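Long-range contacts in 2-dehydropantoate 2-reductase (Enterococcus faecium, PDB 3WFI), which acts as a D-mandelate dehydrogenase of the ketopantoate reductase family, binding NAD(H) through a Rossmann fold and probably interconverting D-mandelate and its 2-keto acid: residues Val65-Val71 / Asp89-Lys95; Met119-Ile124 / Asn151-Lys156; Val71-Phe77 / Thr98-Leu104; Val60-Glu64 / Lys85-Ile90. One frame throughout, in Å; residues are numbered along the deposited sequence.

Contact 1 of 4, residues Val65-Val71 / Asp89-Lys95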
loop_
_atom_site.group_PDB
_atom_site.type_symbol
_atom_site.label_atom_id
_atom_site.label_comp_id
_atom_site.label_asym_id
_atom_site.label_seq_id
_atom_site.Cartn_x
_atom_site.Cartn_y
_atom_site.Cartn_z
ATOM N N VAL B 65 33.736 0.525 -25.561
ATOM C CA VAL B 65 33.595 -0.555 -26.549
ATOM C C VAL B 65 33.714 -0.150 -28.033
ATOM O O VAL B 65 33.464 -0.977 -28.910
ATOM C CB VAL B 65 32.228 -1.281 -26.430
ATOM C CG1 VAL B 65 31.943 -1.744 -25.008
ATOM C CG2 VAL B 65 31.117 -0.381 -26.937
ATOM N N GLU B 66 34.082 1.088 -28.343
ATOM C CA GLU B 66 33.918 1.581 -29.718
ATOM C C GLU B 66 34.932 1.007 -30.699
ATOM O O GLU B 66 34.706 1.083 -31.893
ATOM C CB GLU B 66 33.972 3.114 -29.780
ATOM C CG GLU B 66 32.838 3.814 -29.041
ATOM C CD GLU B 66 31.458 3.567 -29.647
ATOM O OE1 GLU B 66 31.350 3.118 -30.826
ATOM O OE2 GLU B 66 30.467 3.837 -28.931
ATOM N N LYS B 67 36.042 0.451 -30.220
ATOM C CA LYS B 67 36.998 -0.180 -31.126
ATOM C C LYS B 67 36.629 -1.620 -31.508
ATOM O O LYS B 67 37.169 -2.160 -32.463
ATOM C CB LYS B 67 38.402 -0.159 -30.513
ATOM C CG LYS B 67 38.911 1.230 -30.174
ATOM C CD LYS B 67 40.426 1.297 -30.215
ATOM C CE LYS B 67 40.927 2.714 -30.270
ATOM N NZ LYS B 67 40.398 3.520 -29.146
ATOM N N GLU B 68 35.710 -2.239 -30.773
ATOM C CA GLU B 68 35.497 -3.686 -30.891
ATOM C C GLU B 68 34.558 -4.102 -32.031
ATOM O O GLU B 68 33.647 -3.366 -32.408
ATOM C CB GLU B 68 34.967 -4.265 -29.570
ATOM C CG GLU B 68 35.657 -3.790 -28.301
ATOM C CD GLU B 68 37.158 -4.010 -28.311
ATOM O OE1 GLU B 68 37.602 -5.121 -28.668
ATOM O OE2 GLU B 68 37.899 -3.066 -27.963
ATOM N N ASP B 69 34.768 -5.311 -32.543
ATOM C CA ASP B 69 33.882 -5.899 -33.552
ATOM C C ASP B 69 32.479 -6.121 -33.010
ATOM O O ASP B 69 32.284 -6.463 -31.839
ATOM C CB ASP B 69 34.369 -7.283 -34.008
ATOM C CG ASP B 69 35.682 -7.249 -34.734
ATOM O OD1 ASP B 69 36.122 -6.173 -35.186
ATOM O OD2 ASP B 69 36.272 -8.337 -34.859
ATOM N N GLN B 70 31.500 -5.979 -33.890
ATOM C CA GLN B 70 30.139 -6.336 -33.558
ATOM C C GLN B 70 30.054 -7.840 -33.307
ATOM O O GLN B 70 30.890 -8.616 -33.787
ATOM C CB GLN B 70 29.200 -5.872 -34.667
ATOM C CG GLN B 70 29.103 -4.352 -34.751
ATOM C CD GLN B 70 28.049 -3.893 -35.741
ATOM O OE1 GLN B 70 28.025 -4.344 -36.882
ATOM N NE2 GLN B 70 27.198 -2.969 -35.320
ATOM N N VAL B 71 29.062 -8.259 -32.527
ATOM C CA VAL B 71 28.985 -9.652 -32.086
ATOM C C VAL B 71 27.714 -10.332 -32.547
ATOM O O VAL B 71 26.713 -9.671 -32.835
ATOM C CB VAL B 71 29.077 -9.792 -30.540
ATOM C CG1 VAL B 71 30.409 -9.268 -30.050
ATOM C CG2 VAL B 71 27.927 -9.081 -29.838
ATOM N N ASP B 89 25.562 1.380 -23.074
ATOM C CA ASP B 89 27.009 1.415 -23.268
ATOM C C ASP B 89 27.536 0.480 -24.359
ATOM O O ASP B 89 28.527 0.799 -24.998
ATOM C CB ASP B 89 27.733 1.089 -21.961
ATOM C CG ASP B 89 27.710 2.244 -20.977
ATOM O OD1 ASP B 89 27.442 3.383 -21.399
ATOM O OD2 ASP B 89 27.959 2.003 -19.782
ATOM N N ILE B 90 26.917 -0.679 -24.554
ATOM C CA ILE B 90 27.461 -1.667 -25.495
ATOM C C ILE B 90 26.728 -1.725 -26.832
ATOM O O ILE B 90 27.033 -2.600 -27.654
ATOM C CB ILE B 90 27.520 -3.084 -24.875
ATOM C CG1 ILE B 90 26.123 -3.700 -24.724
ATOM C CG2 ILE B 90 28.254 -3.046 -23.543
ATOM C CD1 ILE B 90 26.129 -5.126 -24.210
ATOM N N GLN B 91 25.773 -0.814 -27.062
ATOM C CA GLN B 91 24.861 -0.938 -28.207
ATOM C C GLN B 91 25.540 -0.887 -29.564
ATOM O O GLN B 91 24.984 -1.383 -30.540
ATOM C CB GLN B 91 23.744 0.120 -28.159
ATOM C CG GLN B 91 24.232 1.556 -28.234
ATOM C CD GLN B 91 23.123 2.546 -27.955
ATOM O OE1 GLN B 91 23.165 3.294 -26.971
ATOM N NE2 GLN B 91 22.115 2.540 -28.804
ATOM N N SER B 92 26.743 -0.315 -29.634
ATOM C CA SER B 92 27.512 -0.312 -30.883
ATOM C C SER B 92 27.952 -1.717 -31.360
ATOM O O SER B 92 28.343 -1.884 -32.505
ATOM C CB SER B 92 28.743 0.599 -30.759
ATOM O OG SER B 92 29.733 0.014 -29.922
ATOM N N LEU B 93 27.883 -2.724 -30.493
ATOM C CA LEU B 93 28.266 -4.092 -30.858
ATOM C C LEU B 93 27.110 -4.873 -31.458
ATOM O O LEU B 93 27.291 -6.009 -31.891
ATOM C CB LEU B 93 28.776 -4.861 -29.643
ATOM C CG LEU B 93 29.883 -4.100 -28.889
ATOM C CD1 LEU B 93 30.420 -4.901 -27.714
ATOM C CD2 LEU B 93 31.009 -3.679 -29.818
ATOM N N ILE B 94 25.924 -4.275 -31.432
ATOM C CA ILE B 94 24.716 -4.937 -31.878
ATOM C C ILE B 94 24.525 -4.733 -33.384
ATOM O O ILE B 94 24.390 -3.613 -33.858
ATOM C CB ILE B 94 23.481 -4.403 -31.120
ATOM C CG1 ILE B 94 23.651 -4.646 -29.615
ATOM C CG2 ILE B 94 22.197 -5.047 -31.636
ATOM C CD1 ILE B 94 22.553 -4.049 -28.759
ATOM N N LYS B 95 24.529 -5.836 -34.125
ATOM C CA LYS B 95 24.152 -5.820 -35.532
ATOM C C LYS B 95 22.732 -6.355 -35.658
ATOM O O LYS B 95 22.112 -6.729 -34.659
ATOM C CB LYS B 95 25.155 -6.586 -36.398
ATOM C CG LYS B 95 25.540 -7.970 -35.922
ATOM C CD LYS B 95 26.617 -8.579 -36.788
ATOM C CE LYS B 95 26.841 -10.036 -36.430
ATOM N NZ LYS B 95 28.095 -10.565 -37.036
#
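The shortest polar bond here joins V71 N to L93 O at 2.9 Å, with the donor in the carbonyl plane and an angle of 165° at the hydrogen. It joins the start of strand 71-76 of the Rossmann fold to the chain that follows helix 80-90. One residue earlier, the extended Q70 side chain reaches across to the neighbouring carbonyl: Q70 NE2 donates to S92 O over 3.2 Å. This donor stands above the carbonyl plane, although the acceptor lies close to the amide plane of Q70. The apolar half is built on V65 and L93. A chi1 of -52° turns V65 CG2 between its own backbone N and carbonyl carbon, where it faces both D89 O (3.4 Å) and S92 OG (3.3 Å). L93 lays CD2 against the carbonyls of E68 and D69, 3.7 Å from E68 O, while CD1 meets V65 CB; L27 and I29 of strand 25-30 touch the same leucine. At the other end the extended K95 chain reaches across the start of the strand and gives its amine to D72 in a salt bridge, its CE passing 3.6 Å from V71 O.

Contact 2 of 4, residues Met119-Ile124 / Asn151-Lys156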
loop_
_atom_site.group_PDB
_atom_site.type_symbol
_atom_site.label_atom_id
_atom_site.label_comp_id
_atom_site.label_asym_id
_atom_site.label_seq_id
_atom_site.Cartn_x
_atom_site.Cartn_y
_atom_site.Cartn_z
ATOM N N MET B 119 12.368 -8.656 -30.367
ATOM C CA MET B 119 11.940 -9.759 -29.532
ATOM C C MET B 119 12.342 -11.122 -30.098
ATOM O O MET B 119 12.718 -12.021 -29.344
ATOM C CB MET B 119 10.411 -9.690 -29.357
ATOM C CG MET B 119 9.858 -10.515 -28.210
ATOM S SD MET B 119 10.581 -10.102 -26.614
ATOM C CE MET B 119 10.103 -8.391 -26.363
ATOM N N GLU B 120 12.288 -11.261 -31.424
ATOM C CA GLU B 120 12.639 -12.513 -32.106
ATOM C C GLU B 120 14.084 -12.956 -31.831
ATOM O O GLU B 120 14.415 -14.134 -31.965
ATOM C CB GLU B 120 12.335 -12.447 -33.622
ATOM C CG GLU B 120 13.474 -11.959 -34.514
ATOM C CD GLU B 120 13.134 -11.879 -36.006
ATOM O OE1 GLU B 120 12.366 -10.977 -36.402
ATOM O OE2 GLU B 120 13.669 -12.686 -36.794
ATOM N N ASN B 121 14.932 -12.013 -31.432
ATOM C CA ASN B 121 16.338 -12.312 -31.151
ATOM C C ASN B 121 16.673 -12.383 -29.658
ATOM O O ASN B 121 17.856 -12.411 -29.290
ATOM C CB ASN B 121 17.234 -11.260 -31.813
ATOM C CG ASN B 121 17.307 -11.395 -33.334
ATOM O OD1 ASN B 121 17.680 -10.445 -34.035
ATOM N ND2 ASN B 121 17.004 -12.577 -33.847
ATOM N N ILE B 122 15.648 -12.423 -28.808
ATOM C CA ILE B 122 15.868 -12.453 -27.350
ATOM C C ILE B 122 15.567 -13.842 -26.797
ATOM O O ILE B 122 14.547 -14.468 -27.144
ATOM C CB ILE B 122 15.033 -11.397 -26.597
ATOM C CG1 ILE B 122 15.329 -10.001 -27.141
ATOM C CG2 ILE B 122 15.357 -11.423 -25.104
ATOM C CD1 ILE B 122 14.467 -8.901 -26.556
ATOM N N TYR B 123 16.468 -14.312 -25.932
ATOM C CA TYR B 123 16.345 -15.613 -25.305
ATOM C C TYR B 123 16.528 -15.437 -23.797
ATOM O O TYR B 123 17.281 -14.575 -23.350
ATOM C CB TYR B 123 17.370 -16.603 -25.878
ATOM C CG TYR B 123 17.257 -16.788 -27.379
ATOM C CD1 TYR B 123 16.521 -17.835 -27.915
ATOM C CD2 TYR B 123 17.855 -15.883 -28.255
ATOM C CE1 TYR B 123 16.392 -17.991 -29.279
ATOM C CE2 TYR B 123 17.737 -16.022 -29.626
ATOM C CZ TYR B 123 17.011 -17.087 -30.131
ATOM O OH TYR B 123 16.872 -17.230 -31.476
ATOM N N ILE B 124 15.799 -16.232 -23.026
ATOM C CA ILE B 124 15.841 -16.147 -21.567
ATOM C C ILE B 124 16.280 -17.490 -21.026
ATOM O O ILE B 124 15.901 -18.530 -21.570
ATOM C CB ILE B 124 14.472 -15.775 -20.981
ATOM C CG1 ILE B 124 13.350 -16.635 -21.581
ATOM C CG2 ILE B 124 14.187 -14.308 -21.236
ATOM C CD1 ILE B 124 12.057 -16.575 -20.797
ATOM N N ASN B 151 13.395 -19.347 -26.217
ATOM C CA ASN B 151 13.115 -18.222 -27.099
ATOM C C ASN B 151 11.943 -17.389 -26.577
ATOM O O ASN B 151 10.948 -17.927 -26.112
ATOM C CB ASN B 151 12.817 -18.696 -28.533
ATOM C CG ASN B 151 11.605 -19.611 -28.610
ATOM O OD1 ASN B 151 11.618 -20.714 -28.069
ATOM N ND2 ASN B 151 10.554 -19.156 -29.275
ATOM N N LEU B 152 12.064 -16.076 -26.660
ATOM C CA LEU B 152 10.900 -15.194 -26.511
ATOM C C LEU B 152 10.112 -14.932 -27.787
ATOM O O LEU B 152 8.926 -14.623 -27.710
ATOM C CB LEU B 152 11.313 -13.863 -25.923
ATOM C CG LEU B 152 11.792 -13.995 -24.494
ATOM C CD1 LEU B 152 12.179 -12.622 -23.991
ATOM C CD2 LEU B 152 10.710 -14.590 -23.619
ATOM N N GLY B 153 10.738 -15.029 -28.949
ATOM C CA GLY B 153 10.012 -14.735 -30.183
ATOM C C GLY B 153 9.347 -15.956 -30.782
ATOM O O GLY B 153 9.918 -17.044 -30.787
ATOM N N ASP B 154 8.148 -15.754 -31.326
ATOM C CA ASP B 154 7.355 -16.828 -31.921
ATOM C C ASP B 154 8.161 -17.499 -33.004
ATOM O O ASP B 154 8.832 -16.824 -33.781
ATOM C CB ASP B 154 6.079 -16.262 -32.575
ATOM C CG ASP B 154 5.080 -15.702 -31.577
ATOM O OD1 ASP B 154 5.045 -16.106 -30.390
ATOM O OD2 ASP B 154 4.271 -14.863 -32.006
ATOM N N GLY B 155 8.120 -18.826 -33.042
ATOM C CA GLY B 155 8.762 -19.585 -34.105
ATOM C C GLY B 155 10.277 -19.694 -34.031
ATOM O O GLY B 155 10.901 -20.173 -34.979
ATOM N N LYS B 156 10.868 -19.295 -32.905
ATOM C CA LYS B 156 12.310 -19.332 -32.748
ATOM C C LYS B 156 12.787 -20.497 -31.861
ATOM O O LYS B 156 13.895 -20.450 -31.325
ATOM C CB LYS B 156 12.814 -18.002 -32.186
ATOM C CG LYS B 156 12.424 -16.766 -32.991
ATOM C CD LYS B 156 12.839 -16.806 -34.466
ATOM C CE LYS B 156 14.341 -16.848 -34.677
ATOM N NZ LYS B 156 15.032 -15.596 -34.250
HETATM O O HOH W 1 13.616 -15.489 -29.601
#
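L152 and I124 cross at about a right angle, and both methyls of the leucine are engaged: CD2 meets I124 CD1 at 3.7 Å, while CD1 sits against both I122 CG2, at 3.6 Å, and I124 CG2. M119, bent at chi2 and chi3, brings SD to 3.9 Å from L152 CB and close to CD1 as well. Beside this apolar group the Y123 ring crosses N151 obliquely, with CD1 3.5 Å from N151 CA, its plane turned 58° from the N151 amide. K156 lies across the tyrosine at roughly ninety degrees. Its chain is folded at every torsion beyond chi1, a curl that returns NZ to E120 O at 2.8 Å, from above the carbonyl plane. A water near one face of the Y123 ring donates to E120 O and I122 O and accepts from G153 N, satisfying three backbone atoms, and L152 N adds a 3.0 Å bond to I122 O. Within the loop, N151 ND2 and K156 N grip G153 O from opposite faces of its plane. Y123 OH itself turns to E99. This is an antiparallel strand pair, Y123 facing N151 as a non-hydrogen-bonded pair, that opens into a type II turn with K156 at the N-cap of helix 157-168.

Contact 3 of 4, residues Val71-Phe77 / Thr98-Leu104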
loop_
_atom_site.group_PDB
_atom_site.type_symbol
_atom_site.label_atom_id
_atom_site.label_comp_id
_atom_site.label_asym_id
_atom_site.label_seq_id
_atom_site.Cartn_x
_atom_site.Cartn_y
_atom_site.Cartn_z
ATOM N N VAL B 71 29.062 -8.259 -32.527
ATOM C CA VAL B 71 28.985 -9.652 -32.086
ATOM C C VAL B 71 27.714 -10.332 -32.547
ATOM O O VAL B 71 26.713 -9.671 -32.835
ATOM C CB VAL B 71 29.077 -9.792 -30.540
ATOM C CG1 VAL B 71 30.409 -9.268 -30.050
ATOM C CG2 VAL B 71 27.927 -9.081 -29.838
ATOM N N ASP B 72 27.771 -11.660 -32.586
ATOM C CA ASP B 72 26.634 -12.504 -32.943
ATOM C C ASP B 72 25.746 -12.762 -31.726
ATOM O O ASP B 72 24.543 -12.973 -31.854
ATOM C CB ASP B 72 27.122 -13.863 -33.486
ATOM C CG ASP B 72 28.075 -13.725 -34.663
ATOM O OD1 ASP B 72 27.723 -13.026 -35.642
ATOM O OD2 ASP B 72 29.166 -14.317 -34.608
ATOM N N LEU B 73 26.348 -12.750 -30.545
ATOM C CA LEU B 73 25.626 -13.104 -29.336
ATOM C C LEU B 73 26.118 -12.295 -28.155
ATOM O O LEU B 73 27.322 -12.148 -27.950
ATOM C CB LEU B 73 25.797 -14.593 -29.047
ATOM C CG LEU B 73 25.249 -15.143 -27.721
ATOM C CD1 LEU B 73 23.729 -15.131 -27.692
ATOM C CD2 LEU B 73 25.767 -16.560 -27.525
ATOM N N ILE B 74 25.169 -11.769 -27.388
ATOM C CA ILE B 74 25.451 -11.142 -26.103
ATOM C C ILE B 74 24.826 -12.015 -25.017
ATOM O O ILE B 74 23.620 -12.300 -25.046
ATOM C CB ILE B 74 24.871 -9.719 -26.038
ATOM C CG1 ILE B 74 25.433 -8.848 -27.156
ATOM C CG2 ILE B 74 25.139 -9.075 -24.678
ATOM C CD1 ILE B 74 24.740 -7.508 -27.283
ATOM N N ILE B 75 25.637 -12.430 -24.052
ATOM C CA ILE B 75 25.133 -13.120 -22.859
ATOM C C ILE B 75 25.204 -12.150 -21.684
ATOM O O ILE B 75 26.275 -11.648 -21.339
ATOM C CB ILE B 75 25.926 -14.405 -22.540
ATOM C CG1 ILE B 75 26.111 -15.241 -23.806
ATOM C CG2 ILE B 75 25.212 -15.220 -21.463
ATOM C CD1 ILE B 75 26.892 -16.524 -23.596
ATOM N N LEU B 76 24.042 -11.879 -21.083
ATOM C CA LEU B 76 23.904 -10.849 -20.064
ATOM C C LEU B 76 24.034 -11.435 -18.666
ATOM O O LEU B 76 23.278 -12.344 -18.306
ATOM C CB LEU B 76 22.527 -10.176 -20.177
ATOM C CG LEU B 76 22.231 -9.361 -21.445
ATOM C CD1 LEU B 76 20.743 -9.056 -21.507
ATOM C CD2 LEU B 76 23.028 -8.076 -21.473
ATOM N N PHE B 77 24.980 -10.893 -17.899
ATOM C CA PHE B 77 25.159 -11.209 -16.478
ATOM C C PHE B 77 25.198 -9.897 -15.687
ATOM O O PHE B 77 26.146 -9.648 -14.944
ATOM C CB PHE B 77 26.485 -11.944 -16.235
ATOM C CG PHE B 77 26.564 -13.290 -16.883
ATOM C CD1 PHE B 77 26.015 -14.395 -16.258
ATOM C CD2 PHE B 77 27.157 -13.449 -18.128
ATOM C CE1 PHE B 77 26.059 -15.641 -16.858
ATOM C CE2 PHE B 77 27.209 -14.701 -18.732
ATOM C CZ PHE B 77 26.661 -15.792 -18.091
ATOM N N THR B 98 22.066 -9.857 -34.166
ATOM C CA THR B 98 22.649 -10.164 -32.866
ATOM C C THR B 98 21.583 -10.730 -31.941
ATOM O O THR B 98 20.491 -10.160 -31.802
ATOM C CB THR B 98 23.282 -8.929 -32.215
ATOM O OG1 THR B 98 24.411 -8.511 -32.992
ATOM C CG2 THR B 98 23.729 -9.237 -30.786
ATOM N N GLU B 99 21.905 -11.859 -31.320
ATOM C CA GLU B 99 20.999 -12.488 -30.373
ATOM C C GLU B 99 21.431 -12.119 -28.965
ATOM O O GLU B 99 22.626 -11.883 -28.718
ATOM C CB GLU B 99 20.983 -14.009 -30.575
ATOM C CG GLU B 99 20.481 -14.384 -31.953
ATOM C CD GLU B 99 20.244 -15.862 -32.130
ATOM O OE1 GLU B 99 21.097 -16.679 -31.752
ATOM O OE2 GLU B 99 19.187 -16.207 -32.690
ATOM N N VAL B 100 20.460 -12.056 -28.061
ATOM C CA VAL B 100 20.725 -11.739 -26.667
ATOM C C VAL B 100 20.180 -12.854 -25.785
ATOM O O VAL B 100 18.998 -13.186 -25.853
ATOM C CB VAL B 100 20.053 -10.421 -26.236
ATOM C CG1 VAL B 100 20.321 -10.136 -24.760
ATOM C CG2 VAL B 100 20.529 -9.250 -27.089
ATOM N N LEU B 101 21.046 -13.415 -24.950
ATOM C CA LEU B 101 20.650 -14.434 -23.984
ATOM C C LEU B 101 20.756 -13.839 -22.599
ATOM O O LEU B 101 21.848 -13.462 -22.161
ATOM C CB LEU B 101 21.553 -15.673 -24.094
ATOM C CG LEU B 101 21.379 -16.734 -23.004
ATOM C CD1 LEU B 101 19.958 -17.274 -22.962
ATOM C CD2 LEU B 101 22.378 -17.863 -23.214
ATOM N N CYS B 102 19.614 -13.724 -21.929
ATOM C CA CYS B 102 19.578 -13.212 -20.583
ATOM C C CYS B 102 19.634 -14.354 -19.575
ATOM O O CYS B 102 18.841 -15.292 -19.638
ATOM C CB CYS B 102 18.310 -12.389 -20.346
ATOM S SG CYS B 102 18.351 -11.642 -18.706
ATOM N N LEU B 103 20.599 -14.281 -18.672
ATOM C CA LEU B 103 20.684 -15.219 -17.558
ATOM C C LEU B 103 20.384 -14.502 -16.239
ATOM O O LEU B 103 20.683 -15.015 -15.161
ATOM C CB LEU B 103 22.049 -15.910 -17.539
ATOM C CG LEU B 103 22.274 -17.154 -18.385
ATOM C CD1 LEU B 103 21.229 -17.331 -19.464
ATOM C CD2 LEU B 103 23.675 -17.189 -18.962
ATOM N N LEU B 104 19.749 -13.333 -16.340
ATOM C CA LEU B 104 19.219 -12.627 -15.175
ATOM C C LEU B 104 17.877 -13.264 -14.827
ATOM O O LEU B 104 16.959 -13.304 -15.649
ATOM C CB LEU B 104 18.981 -11.137 -15.449
ATOM C CG LEU B 104 19.970 -10.003 -15.671
ATOM C CD1 LEU B 104 20.849 -10.052 -16.915
ATOM C CD2 LEU B 104 19.141 -8.718 -15.619
#
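Backbone hydrogen bonds come first: D72 O takes E99 N, I74 gives its N to E99 O and its O to L101 N (2.8 Å, 169° at the hydrogen), and L76 N reaches L101 O. The ladder frays at L103 N to L76 O, a weak bond of 3.3 Å. CA-H...O contacts fill the same seam, as from L73 CA to E99 O at 3.3 Å. A side-chain bond closes the other end: with OG1 anti to the carbonyl carbon (chi1 -66°), T98 donates to V71 O over 2.6 Å, nearly along the C=O axis. Apolar packing divides between two faces. On one, L76 CD1 presses on V100 CG1 at 3.5 Å, a tight fit, and both side chains also touch I113 of helix 109-113. On the other, L103 CD2 touches both I75 CG2 and F77 CZ; the F77 ring meets F15 edge-to-face and touches M11, an NAD(+)-binding residue. Two neighbouring parallel strands joined through helix 80-90 form a beta-alpha-beta crossover of the Rossmann fold.

Contact 4 of 4, residues Val60-Glu64 / Lys85-Ile90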
loop_
_atom_site.group_PDB
_atom_site.type_symbol
_atom_site.label_atom_id
_atom_site.label_comp_id
_atom_site.label_asym_id
_atom_site.label_seq_id
_atom_site.Cartn_x
_atom_site.Cartn_y
_atom_site.Cartn_z
ATOM N N VAL B 60 36.980 -5.142 -22.247
ATOM C CA VAL B 60 36.851 -3.695 -22.274
ATOM C C VAL B 60 35.980 -3.215 -21.114
ATOM O O VAL B 60 35.030 -3.899 -20.705
ATOM C CB VAL B 60 36.255 -3.202 -23.605
ATOM C CG1 VAL B 60 37.309 -3.258 -24.698
ATOM C CG2 VAL B 60 35.046 -4.028 -24.008
ATOM N N LEU B 61 36.335 -2.053 -20.577
ATOM C CA LEU B 61 35.427 -1.294 -19.718
ATOM C C LEU B 61 34.141 -1.058 -20.490
ATOM O O LEU B 61 34.175 -0.750 -21.673
ATOM C CB LEU B 61 36.013 0.080 -19.325
ATOM C CG LEU B 61 36.323 0.392 -17.852
ATOM C CD1 LEU B 61 36.735 1.853 -17.735
ATOM C CD2 LEU B 61 35.137 0.089 -16.947
ATOM N N GLN B 62 33.012 -1.162 -19.812
ATOM C CA GLN B 62 31.724 -1.103 -20.505
ATOM C C GLN B 62 31.453 0.180 -21.298
ATOM O O GLN B 62 30.789 0.152 -22.330
ATOM C CB GLN B 62 30.582 -1.447 -19.548
ATOM C CG GLN B 62 29.919 -0.293 -18.845
ATOM C CD GLN B 62 28.818 -0.764 -17.911
ATOM O OE1 GLN B 62 29.023 -1.663 -17.108
ATOM N NE2 GLN B 62 27.636 -0.167 -18.028
ATOM N N SER B 63 32.036 1.276 -20.836
ATOM C CA SER B 63 31.938 2.567 -21.500
ATOM C C SER B 63 32.965 2.783 -22.614
ATOM O O SER B 63 33.016 3.868 -23.194
ATOM C CB SER B 63 32.102 3.672 -20.457
ATOM O OG SER B 63 33.343 3.544 -19.790
ATOM N N GLU B 64 33.766 1.755 -22.919
ATOM C CA GLU B 64 34.874 1.875 -23.857
ATOM C C GLU B 64 34.880 0.743 -24.896
ATOM O O GLU B 64 35.904 0.098 -25.102
ATOM C CB GLU B 64 36.198 1.938 -23.069
ATOM C CG GLU B 64 36.271 3.134 -22.116
ATOM C CD GLU B 64 37.558 3.214 -21.312
ATOM O OE1 GLU B 64 38.318 2.220 -21.272
ATOM O OE2 GLU B 64 37.807 4.283 -20.705
ATOM N N LYS B 85 21.674 0.598 -18.582
ATOM C CA LYS B 85 22.943 1.294 -18.757
ATOM C C LYS B 85 23.994 0.442 -19.506
ATOM O O LYS B 85 24.670 0.947 -20.405
ATOM C CB LYS B 85 23.468 1.737 -17.386
ATOM C CG LYS B 85 24.813 2.434 -17.410
ATOM C CD LYS B 85 24.783 3.583 -18.380
ATOM C CE LYS B 85 26.017 4.447 -18.278
ATOM N NZ LYS B 85 25.783 5.728 -18.994
ATOM N N MET B 86 24.131 -0.831 -19.130
ATOM C CA MET B 86 25.022 -1.758 -19.832
ATOM C C MET B 86 24.664 -1.797 -21.324
ATOM O O MET B 86 25.525 -1.603 -22.189
ATOM C CB MET B 86 24.943 -3.162 -19.220
ATOM C CG MET B 86 25.691 -4.256 -19.984
ATOM S SD MET B 86 27.478 -3.994 -20.078
ATOM C CE MET B 86 27.979 -4.646 -18.485
ATOM N N LEU B 87 23.395 -2.010 -21.625
ATOM C CA LEU B 87 22.942 -2.059 -23.020
ATOM C C LEU B 87 23.228 -0.765 -23.758
ATOM O O LEU B 87 23.714 -0.804 -24.888
ATOM C CB LEU B 87 21.450 -2.396 -23.100
ATOM C CG LEU B 87 21.144 -3.846 -22.697
ATOM C CD1 LEU B 87 19.644 -4.045 -22.528
ATOM C CD2 LEU B 87 21.707 -4.819 -23.711
ATOM N N GLN B 88 22.941 0.372 -23.118
ATOM C CA GLN B 88 23.240 1.679 -23.693
ATOM C C GLN B 88 24.721 1.779 -24.021
ATOM O O GLN B 88 25.088 2.206 -25.103
ATOM C CB GLN B 88 22.849 2.824 -22.729
ATOM C CG GLN B 88 21.355 3.150 -22.716
ATOM C CD GLN B 88 20.946 4.095 -21.580
ATOM O OE1 GLN B 88 21.768 4.503 -20.755
ATOM N NE2 GLN B 88 19.658 4.423 -21.525
ATOM N N ASP B 89 25.562 1.380 -23.074
ATOM C CA ASP B 89 27.009 1.415 -23.268
ATOM C C ASP B 89 27.536 0.480 -24.359
ATOM O O ASP B 89 28.527 0.799 -24.998
ATOM C CB ASP B 89 27.733 1.089 -21.961
ATOM C CG ASP B 89 27.710 2.244 -20.977
ATOM O OD1 ASP B 89 27.442 3.383 -21.399
ATOM O OD2 ASP B 89 27.959 2.003 -19.782
ATOM N N ILE B 90 26.917 -0.679 -24.554
ATOM C CA ILE B 90 27.461 -1.667 -25.495
ATOM C C ILE B 90 26.728 -1.725 -26.832
ATOM O O ILE B 90 27.033 -2.600 -27.654
ATOM C CB ILE B 90 27.520 -3.084 -24.875
ATOM C CG1 ILE B 90 26.123 -3.700 -24.724
ATOM C CG2 ILE B 90 28.254 -3.046 -23.543
ATOM C CD1 ILE B 90 26.129 -5.126 -24.210
#
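Q62 and D89 make the close part of this contact, between the turn after strand 59-61 and the last turns of helix 80-90. Q62 NE2 donates to D89 OD2 over 2.8 Å, with 158° at the hydrogen. The carboxylate oxygen is met on its anti side, somewhat out of plane, and the amide stands 74° from the carboxylate. A first torsion of 93°, displaced from the usual staggered values, followed by a straight chain, lays the glutamine along the helix surface toward K85, with CG only 3.2 Å from D89 OD2. The backbone joins in, as Q62 O approaches D89 CB to 3.2 Å. Toward the interior, M86 curls its thioether so that CE lies 3.4 Å from Q62 OE1, and the same side chain touches A6 of strand 2-6. The outer side is looser: S63 CA stays 4.3 Å from D89 CG, and exposed K85 brings only CG near the Q62 amide. Its amine forms a long ion pair with the other carboxylate oxygen, 3.7 Å from NZ to D89 OD1. With an amide donor on one oxygen and a lysine near the other, D89 is probably kept ionised, holding the turn to the helix by polar rather than apolar contact.

How the contacts relate
Three of the contacts interlock, illustrating how a Rossmann domain is stitched across its connections: contacts 1, 3 and 4 alternate along the chain. Contact 1 shares V71 with contact 3, D89 and I90 with contact 4, and its centre lies about 13 and 9 Å from theirs. I90 CD1 packs 4.1 Å from I74 CG2, bringing helix 80-90 onto the sheet at I74. Contact 2 comes later in sequence and extends that sheet: Y123 N lies 2.8 Å from V100 O, a probable hydrogen bond to contact 3. The NAD(+) site borders this framework, with the F77 side chain of contact 3 about 3 Å from that of M11 and M86 of contact 4 about 6 Å from D30.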